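Local coordinates for putative Ribokinase II (Escherichia coli O6, PDB 3IQ0), which probably transfers the gamma-phosphate of ATP to a sugar such as ribose, as a magnesium-dependent carbohydrate kinase of the pfkB (ribokinase) family, at residues G221-G233 and Y236-Y248. Numbering follows the deposited sequence.
Sequences GVKEVIVKRGNQG and YYSANEQFHVESY. With ATP (adenosine-5'-triphosphate), chain G.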
loop_
_atom_site.group_PDB
_atom_site.type_symbol
_atom_site.label_atom_id
_atom_site.label_comp_id
_atom_site.label_asym_id
_atom_site.label_seq_id
_atom_site.Cartn_x
_atom_site.Cartn_y
_atom_site.Cartn_z
ATOM N N GLY B 221 34.562 9.304 18.427
ATOM C CA GLY B 221 34.035 8.553 19.554
ATOM C C GLY B 221 33.592 7.139 19.240
ATOM O O GLY B 221 33.437 6.321 20.146
ATOM N N VAL B 222 33.367 6.850 17.962
ATOM C CA VAL B 222 32.954 5.514 17.566
ATOM C C VAL B 222 34.079 4.558 17.935
ATOM O O VAL B 222 35.239 4.785 17.590
ATOM C CB VAL B 222 32.679 5.443 16.047
ATOM C CG1 VAL B 222 32.293 4.025 15.649
ATOM C CG2 VAL B 222 31.567 6.411 15.682
ATOM N N LYS B 223 33.738 3.494 18.648
ATOM C CA LYS B 223 34.735 2.530 19.076
ATOM C C LYS B 223 35.055 1.482 18.020
ATOM O O LYS B 223 36.198 1.046 17.897
ATOM C CB LYS B 223 34.267 1.850 20.366
ATOM C CG LYS B 223 34.060 2.826 21.517
ATOM C CD LYS B 223 33.491 2.150 22.755
ATOM C CE LYS B 223 33.248 3.164 23.869
ATOM N NZ LYS B 223 32.343 4.273 23.439
ATOM N N GLU B 224 34.042 1.082 17.257
ATOM C CA GLU B 224 34.221 0.072 16.223
ATOM C C GLU B 224 33.499 0.437 14.944
ATOM O O GLU B 224 32.360 0.894 14.965
ATOM C CB GLU B 224 33.713 -1.283 16.715
ATOM C CG GLU B 224 34.515 -1.864 17.865
ATOM C CD GLU B 224 33.833 -3.050 18.513
ATOM O OE1 GLU B 224 32.775 -2.860 19.135
ATOM O OE2 GLU B 224 34.351 -4.175 18.399
ATOM N N VAL B 225 34.182 0.230 13.830
ATOM C CA VAL B 225 33.622 0.498 12.517
ATOM C C VAL B 225 33.749 -0.792 11.724
ATOM O O VAL B 225 34.862 -1.251 11.447
ATOM C CB VAL B 225 34.396 1.615 11.791
ATOM C CG1 VAL B 225 33.817 1.838 10.394
ATOM C CG2 VAL B 225 34.331 2.894 12.608
ATOM N N ILE B 226 32.611 -1.399 11.403
ATOM C CA ILE B 226 32.611 -2.633 10.629
ATOM C C ILE B 226 32.127 -2.315 9.221
ATOM O O ILE B 226 30.960 -1.976 9.019
ATOM C CB ILE B 226 31.689 -3.712 11.253
ATOM C CG1 ILE B 226 32.236 -4.174 12.601
ATOM C CG2 ILE B 226 31.602 -4.910 10.333
ATOM C CD1 ILE B 226 31.993 -3.219 13.737
ATOM N N VAL B 227 33.029 -2.417 8.248
ATOM C CA VAL B 227 32.672 -2.120 6.867
ATOM C C VAL B 227 32.344 -3.357 6.054
ATOM O O VAL B 227 33.158 -4.274 5.927
ATOM C CB VAL B 227 33.792 -1.342 6.151
ATOM C CG1 VAL B 227 33.451 -1.179 4.679
ATOM C CG2 VAL B 227 33.961 0.025 6.799
ATOM N N LYS B 228 31.135 -3.366 5.510
ATOM C CA LYS B 228 30.650 -4.459 4.678
ATOM C C LYS B 228 31.047 -4.159 3.235
ATOM O O LYS B 228 30.823 -3.055 2.743
ATOM C CB LYS B 228 29.128 -4.558 4.818
ATOM C CG LYS B 228 28.685 -5.020 6.198
ATOM C CD LYS B 228 27.253 -4.624 6.491
ATOM C CE LYS B 228 27.134 -3.126 6.686
ATOM N NZ LYS B 228 25.735 -2.709 6.962
ATOM N N ARG B 229 31.639 -5.139 2.560
ATOM C CA ARG B 229 32.097 -4.939 1.189
ATOM C C ARG B 229 31.452 -5.856 0.159
ATOM O O ARG B 229 32.119 -6.325 -0.759
ATOM C CB ARG B 229 33.620 -5.104 1.129
ATOM C CG ARG B 229 34.390 -4.213 2.089
ATOM C CD ARG B 229 35.891 -4.460 1.996
ATOM N NE ARG B 229 36.641 -3.619 2.928
ATOM C CZ ARG B 229 36.646 -2.290 2.902
ATOM N NH1 ARG B 229 35.941 -1.633 1.985
ATOM N NH2 ARG B 229 37.350 -1.613 3.801
ATOM N N GLY B 230 30.154 -6.099 0.306
ATOM C CA GLY B 230 29.449 -6.956 -0.633
ATOM C C GLY B 230 30.124 -8.290 -0.884
ATOM O O GLY B 230 30.344 -9.062 0.041
ATOM N N ASN B 231 30.458 -8.572 -2.140
ATOM C CA ASN B 231 31.101 -9.836 -2.465
ATOM C C ASN B 231 32.623 -9.794 -2.387
ATOM O O ASN B 231 33.305 -10.515 -3.113
ATOM C CB ASN B 231 30.675 -10.317 -3.854
ATOM C CG ASN B 231 31.010 -9.325 -4.945
ATOM O OD1 ASN B 231 32.126 -8.815 -5.015
ATOM N ND2 ASN B 231 30.039 -9.052 -5.813
ATOM N N GLN B 232 33.159 -8.950 -1.511
ATOM C CA GLN B 232 34.608 -8.869 -1.341
ATOM C C GLN B 232 34.961 -8.972 0.136
ATOM O O GLN B 232 36.078 -8.645 0.541
ATOM C CB GLN B 232 35.158 -7.564 -1.919
ATOM C CG GLN B 232 36.298 -7.776 -2.925
ATOM C CD GLN B 232 37.457 -8.605 -2.363
ATOM O OE1 GLN B 232 38.184 -8.162 -1.467
ATOM N NE2 GLN B 232 37.633 -9.814 -2.894
ATOM N N GLY B 233 33.999 -9.429 0.936
ATOM C CA GLY B 233 34.228 -9.590 2.360
ATOM C C GLY B 233 33.823 -8.401 3.208
ATOM O O GLY B 233 32.872 -7.680 2.892
ATOM N N TYR B 236 37.203 -4.746 9.661
ATOM C CA TYR B 236 36.970 -4.296 11.029
ATOM C C TYR B 236 38.003 -3.223 11.344
ATOM O O TYR B 236 39.175 -3.361 10.982
ATOM C CB TYR B 236 37.140 -5.458 12.011
ATOM C CG TYR B 236 37.037 -5.055 13.470
ATOM C CD1 TYR B 236 35.807 -5.053 14.129
ATOM C CD2 TYR B 236 38.169 -4.673 14.188
ATOM C CE1 TYR B 236 35.709 -4.685 15.470
ATOM C CE2 TYR B 236 38.082 -4.301 15.525
ATOM C CZ TYR B 236 36.852 -4.310 16.159
ATOM O OH TYR B 236 36.766 -3.960 17.484
ATOM N N TYR B 237 37.573 -2.166 12.024
ATOM C CA TYR B 237 38.470 -1.073 12.384
ATOM C C TYR B 237 38.232 -0.570 13.801
ATOM O O TYR B 237 37.105 -0.254 14.175
ATOM C CB TYR B 237 38.288 0.108 11.426
ATOM C CG TYR B 237 38.524 -0.210 9.972
ATOM C CD1 TYR B 237 39.813 -0.368 9.471
ATOM C CD2 TYR B 237 37.453 -0.345 9.091
ATOM C CE1 TYR B 237 40.032 -0.653 8.124
ATOM C CE2 TYR B 237 37.659 -0.630 7.745
ATOM C CZ TYR B 237 38.947 -0.781 7.269
ATOM O OH TYR B 237 39.146 -1.059 5.939
ATOM N N SER B 238 39.304 -0.495 14.581
ATOM C CA SER B 238 39.237 0.019 15.946
ATOM C C SER B 238 40.516 0.823 16.150
ATOM O O SER B 238 41.447 0.716 15.353
ATOM C CB SER B 238 39.161 -1.119 16.970
ATOM O OG SER B 238 40.354 -1.881 16.983
ATOM N N ALA B 239 40.566 1.630 17.202
ATOM C CA ALA B 239 41.756 2.428 17.454
ATOM C C ALA B 239 42.976 1.534 17.661
ATOM O O ALA B 239 44.102 1.920 17.348
ATOM C CB ALA B 239 41.545 3.309 18.676
ATOM N N ASN B 240 42.742 0.329 18.165
ATOM C CA ASN B 240 43.825 -0.598 18.450
ATOM C C ASN B 240 44.172 -1.586 17.344
ATOM O O ASN B 240 45.337 -1.952 17.181
ATOM C CB ASN B 240 43.502 -1.352 19.734
ATOM C CG ASN B 240 43.134 -0.419 20.864
ATOM O OD1 ASN B 240 42.053 -0.527 21.444
ATOM N ND2 ASN B 240 44.027 0.514 21.176
ATOM N N GLU B 241 43.177 -2.020 16.580
ATOM C CA GLU B 241 43.456 -2.974 15.516
ATOM C C GLU B 241 42.721 -2.693 14.214
ATOM O O GLU B 241 41.865 -1.809 14.134
ATOM C CB GLU B 241 43.156 -4.396 15.999
ATOM C CG GLU B 241 41.697 -4.670 16.295
ATOM C CD GLU B 241 41.500 -5.970 17.045
ATOM O OE1 GLU B 241 42.214 -6.947 16.737
ATOM O OE2 GLU B 241 40.626 -6.020 17.936
ATOM N N GLN B 242 43.075 -3.467 13.195
ATOM C CA GLN B 242 42.498 -3.320 11.868
ATOM C C GLN B 242 42.724 -4.611 11.096
ATOM O O GLN B 242 43.855 -5.091 11.008
ATOM C CB GLN B 242 43.191 -2.160 11.152
ATOM C CG GLN B 242 42.736 -1.893 9.734
ATOM C CD GLN B 242 43.519 -0.758 9.091
ATOM O OE1 GLN B 242 44.694 -0.907 8.766
ATOM N NE2 GLN B 242 42.872 0.389 8.923
ATOM N N PHE B 243 41.655 -5.184 10.551
ATOM C CA PHE B 243 41.775 -6.412 9.775
ATOM C C PHE B 243 40.573 -6.624 8.866
ATOM O O PHE B 243 39.538 -5.976 9.025
ATOM C CB PHE B 243 41.973 -7.616 10.698
ATOM C CG PHE B 243 40.837 -7.856 11.637
ATOM C CD1 PHE B 243 39.718 -8.571 11.227
ATOM C CD2 PHE B 243 40.887 -7.370 12.939
ATOM C CE1 PHE B 243 38.663 -8.802 12.104
ATOM C CE2 PHE B 243 39.840 -7.592 13.825
ATOM C CZ PHE B 243 38.724 -8.311 13.407
ATOM N N HIS B 244 40.722 -7.537 7.912
ATOM C CA HIS B 244 39.674 -7.812 6.944
ATOM C C HIS B 244 39.579 -9.299 6.608
ATOM O O HIS B 244 40.530 -10.052 6.817
ATOM C CB HIS B 244 39.948 -6.953 5.692
ATOM C CG HIS B 244 39.407 -7.519 4.416
ATOM N ND1 HIS B 244 39.992 -8.586 3.765
ATOM C CD2 HIS B 244 38.350 -7.149 3.653
ATOM C CE1 HIS B 244 39.320 -8.846 2.658
ATOM N NE2 HIS B 244 38.319 -7.988 2.566
ATOM N N VAL B 245 38.414 -9.715 6.117
ATOM C CA VAL B 245 38.181 -11.103 5.731
ATOM C C VAL B 245 37.645 -11.158 4.300
ATOM O O VAL B 245 36.940 -10.248 3.856
ATOM C CB VAL B 245 37.161 -11.800 6.666
ATOM C CG1 VAL B 245 37.688 -11.816 8.086
ATOM C CG2 VAL B 245 35.816 -11.093 6.602
ATOM N N GLU B 246 37.990 -12.219 3.581
ATOM C CA GLU B 246 37.540 -12.388 2.208
ATOM C C GLU B 246 36.123 -12.923 2.196
ATOM O O GLU B 246 35.674 -13.531 3.167
ATOM C CB GLU B 246 38.429 -13.383 1.465
ATOM C CG GLU B 246 39.888 -13.009 1.378
ATOM C CD GLU B 246 40.687 -14.054 0.630
ATOM O OE1 GLU B 246 40.716 -15.217 1.084
ATOM O OE2 GLU B 246 41.279 -13.714 -0.415
ATOM N N SER B 247 35.426 -12.711 1.085
ATOM C CA SER B 247 34.061 -13.189 0.946
ATOM C C SER B 247 34.066 -14.672 0.603
ATOM O O SER B 247 35.022 -15.184 0.022
ATOM C CB SER B 247 33.336 -12.427 -0.165
ATOM O OG SER B 247 33.886 -12.750 -1.427
ATOM N N TYR B 248 32.992 -15.357 0.976
ATOM C CA TYR B 248 32.845 -16.774 0.681
ATOM C C TYR B 248 32.143 -16.817 -0.669
ATOM O O TYR B 248 31.201 -16.065 -0.898
ATOM C CB TYR B 248 31.976 -17.448 1.746
ATOM C CG TYR B 248 32.587 -17.453 3.130
ATOM C CD1 TYR B 248 33.532 -18.410 3.491
ATOM C CD2 TYR B 248 32.236 -16.486 4.072
ATOM C CE1 TYR B 248 34.115 -18.405 4.754
ATOM C CE2 TYR B 248 32.815 -16.468 5.337
ATOM C CZ TYR B 248 33.751 -17.428 5.670
ATOM O OH TYR B 248 34.334 -17.405 6.915
HETATM P PG ATP G . 22.022 -3.201 2.773
HETATM O O1G ATP G . 21.055 -4.238 2.268
HETATM O O2G ATP G . 21.678 -1.819 2.279
HETATM O O3G ATP G . 22.058 -3.199 4.301
HETATM P PB ATP G . 24.947 -3.627 2.742
HETATM O O1B ATP G . 25.857 -2.987 1.738
HETATM O O2B ATP G . 24.865 -3.109 4.135
HETATM O O3B ATP G . 23.444 -3.642 2.164
HETATM P PA ATP G . 26.118 -5.976 1.609
HETATM O O1A ATP G . 25.187 -6.265 0.453
HETATM O O2A ATP G . 27.405 -5.278 1.385
HETATM O O3A ATP G . 25.294 -5.168 2.760
HETATM O "O5'" ATP G . 26.487 -7.202 2.884
HETATM C "C5'" ATP G . 26.387 -8.045 3.940
HETATM C "C4'" ATP G . 27.721 -8.735 4.080
HETATM O "O4'" ATP G . 27.225 -9.937 3.476
HETATM C "C3'" ATP G . 28.925 -8.435 3.120
HETATM O "O3'" ATP G . 29.892 -7.534 3.632
HETATM C "C2'" ATP G . 29.415 -9.785 2.828
HETATM O "O2'" ATP G . 30.292 -10.242 3.867
HETATM C "C1'" ATP G . 28.176 -10.615 2.687
HETATM N N9 ATP G . 27.709 -10.663 1.241
HETATM C C8 ATP G . 26.795 -9.853 0.576
HETATM N N7 ATP G . 26.645 -10.209 -0.709
HETATM C C5 ATP G . 27.440 -11.257 -0.917
HETATM C C6 ATP G . 27.801 -12.156 -2.067
HETATM N N6 ATP G . 27.214 -11.960 -3.248
HETATM N N1 ATP G . 28.736 -13.194 -1.866
HETATM C C2 ATP G . 29.374 -13.436 -0.647
HETATM N N3 ATP G . 29.084 -12.630 0.457
HETATM C C4 ATP G . 28.162 -11.561 0.370
HETATM O O HOH W 1 38.409 2.058 18.953
#
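Glu-224 OE2 takes the hydroxyl of Tyr-236, with OH and OE2 2.6 Å apart. OE2 uses its anti lone pair and lies in the ring plane, at its edge, with the carboxylate turned almost perpendicular to the ring (81°). A salt bridge to Arg-270 on helix 258-271 grips the same oxygen and probably helps keep the carboxylate ionised. With chi1 at 175°, Tyr-236 CG points away from the residue's own N, and the ring reaches diagonally past Ile-226 to Glu-224 on the neighbouring strand; on the way CD1 meets Ile-226 CG1 at 4.0 Å. The backbones pair in an antiparallel hairpin, 224-228 with 234-237, and strand 242-245 then forms the edge of the large sheet of the ribokinase fold. Val-225 and Tyr-237 exchange two backbone bonds. On their face of the sheet, Val-227 CG2 touches the Tyr-237 ring edge at CE2 (3.9 Å). The hydroxyl of that ring accepts a weak, bent bond from Arg-229 NH2 (2.8 Å to OH). Arg-229 NH1 is held by Glu-198. At the turn between the hairpin strands, His-244 NE2, from strand 242-245, donates to Gln-232 O at 3.1 Å, in the carbonyl plane and near the ring plane. Gly-233 CA makes a CA-H...O contact with Val-245 O at 3.2 Å. Gly-233 O accepts from O3' of the ATP ribose, and Lys-228 NZ, at the end of strand 224-228, donates to the beta-phosphate oxygen O2B at 3.0 Å.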